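Local coordinates for protein ribokinase (Giardia lamblia, PDB 6WHJ) that probably phosphorylates D-ribose at O-5 with ATP and a divalent cation, most likely magnesium, to give D-ribose 5-phosphate, at residues B[183-188]-B[227-232]. Numbering follows the deposited sequence.
Sequences DFSKIL and SSLSPS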
# COMPACT_ATOMS: atom_id res chain seq x y z
N ASP B 183 -2.27 12.44 23.63
CA ASP B 183 -2.31 13.40 24.73
C ASP B 183 -0.99 14.15 24.73
O ASP B 183 -0.05 13.84 25.47
CB ASP B 183 -2.56 12.67 26.04
CG ASP B 183 -2.94 13.61 27.17
OD1 ASP B 183 -2.62 14.81 27.09
OD2 ASP B 183 -3.58 13.14 28.14
N PHE B 184 -0.90 15.15 23.84
CA PHE B 184 0.34 15.92 23.72
C PHE B 184 0.61 16.73 24.97
O PHE B 184 1.77 16.89 25.37
CB PHE B 184 0.26 16.84 22.49
CG PHE B 184 0.34 16.10 21.20
CD1 PHE B 184 1.54 15.55 20.77
CD2 PHE B 184 -0.79 15.93 20.42
CE1 PHE B 184 1.62 14.86 19.58
CE2 PHE B 184 -0.72 15.23 19.22
CZ PHE B 184 0.49 14.69 18.80
N SER B 185 -0.44 17.22 25.62
CA SER B 185 -0.24 17.98 26.85
C SER B 185 0.49 17.14 27.89
O SER B 185 1.43 17.61 28.53
CB SER B 185 -1.60 18.47 27.36
OG SER B 185 -1.49 19.12 28.61
N LYS B 186 0.10 15.87 28.04
CA LYS B 186 0.76 15.01 29.02
C LYS B 186 2.19 14.70 28.59
O LYS B 186 3.10 14.69 29.43
CB LYS B 186 -0.04 13.73 29.24
N ILE B 187 2.42 14.47 27.30
CA ILE B 187 3.78 14.20 26.84
C ILE B 187 4.67 15.42 27.03
O ILE B 187 5.83 15.30 27.44
CB ILE B 187 3.79 13.72 25.38
CG1 ILE B 187 2.96 12.44 25.21
CG2 ILE B 187 5.22 13.47 24.92
CD1 ILE B 187 2.79 12.03 23.75
N LEU B 188 4.15 16.61 26.73
CA LEU B 188 4.98 17.81 26.85
C LEU B 188 5.41 18.10 28.29
O LEU B 188 6.44 18.75 28.49
CB LEU B 188 4.25 19.02 26.27
CG LEU B 188 4.25 19.18 24.75
CD1 LEU B 188 3.17 20.15 24.30
CD2 LEU B 188 5.61 19.68 24.31
N SER B 227 4.39 25.54 26.27
CA SER B 227 5.05 25.65 27.56
C SER B 227 4.08 25.81 28.72
O SER B 227 4.48 25.54 29.86
CB SER B 227 6.02 26.83 27.50
OG SER B 227 6.23 27.41 28.77
N SER B 228 2.82 26.18 28.47
CA SER B 228 1.95 26.62 29.55
C SER B 228 1.70 25.56 30.61
O SER B 228 1.54 25.89 31.79
CB SER B 228 0.61 27.09 28.97
OG SER B 228 -0.02 26.05 28.25
N LEU B 229 1.64 24.29 30.23
CA LEU B 229 1.38 23.21 31.18
C LEU B 229 2.59 22.33 31.46
O LEU B 229 2.44 21.26 32.06
CB LEU B 229 0.19 22.36 30.73
CG LEU B 229 -1.15 22.99 31.11
CD1 LEU B 229 -2.30 22.04 30.83
CD2 LEU B 229 -1.15 23.44 32.56
N SER B 230 3.79 22.72 31.03
CA SER B 230 4.95 21.85 31.13
C SER B 230 5.98 22.47 32.06
O SER B 230 6.46 23.59 31.78
CB SER B 230 5.59 21.58 29.78
OG SER B 230 6.87 21.00 29.98
N PRO B 231 6.33 21.81 33.16
CA PRO B 231 7.44 22.30 33.99
C PRO B 231 8.81 22.04 33.39
O PRO B 231 9.79 22.63 33.87
CB PRO B 231 7.27 21.54 35.31
CG PRO B 231 6.56 20.27 34.90
CD PRO B 231 5.66 20.63 33.75
N SER B 232 8.93 21.16 32.40
CA SER B 232 10.23 20.78 31.87
C SER B 232 10.60 21.43 30.54
O SER B 232 11.80 21.52 30.24
CB SER B 232 10.32 19.26 31.70
OG SER B 232 9.31 18.78 30.84
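Ser-230 reaches over to the C-terminal end of the short helix 184-188 and gives its hydroxyl proton to the carbonyl oxygen of Leu-188, the last residue of that helix, with Ser-230 OG 2.7 Å from Leu-188 O. The bond is bent at the acceptor: the C=O...OG angle is 131°, and OG stands above the carbonyl plane, 37° out of it. A chi1 of 166° turns OG away from the residue's own N and toward this carbonyl. Ser-230 OG is also an acceptor: it takes the N-H of Ser-232, with Ser-232 N 3.2 Å from Ser-230 OG, which makes an ST turn, and it has a further hydrogen bond from Leu-233 N. One buried hydroxyl thus ties the chain leaving helix 216-228 to itself and to the end of helix 184-188. Both segments belong to the alpha/beta domain of the PfkB-type ribokinase fold, where each leads toward a strand of the large sheet: 193-194 after the short helix, 235-239 after the loop. These two strands run parallel side by side, so the contact joins their incoming connections, away from the predicted substrate and nucleotide sites. Ser-232 OG stays 3.7 Å from Leu-188 O and is hydrogen-bonded instead to Thr-191 O, a second link to the chain beyond the helix. Farther out, where both residues are exposed, Leu-229 extends one methyl, CD1, to 3.8 Å from Ser-185 OG, a van der Waals touch between the end of a branch and a hydroxyl. On its inner side the short helix packs Phe-184 and Ile-187 against Phe-173 of strand 170-173, while Asp-183 caps its N-terminus, OD1 receiving the N-H of Lys-186 from above the carboxylate plane.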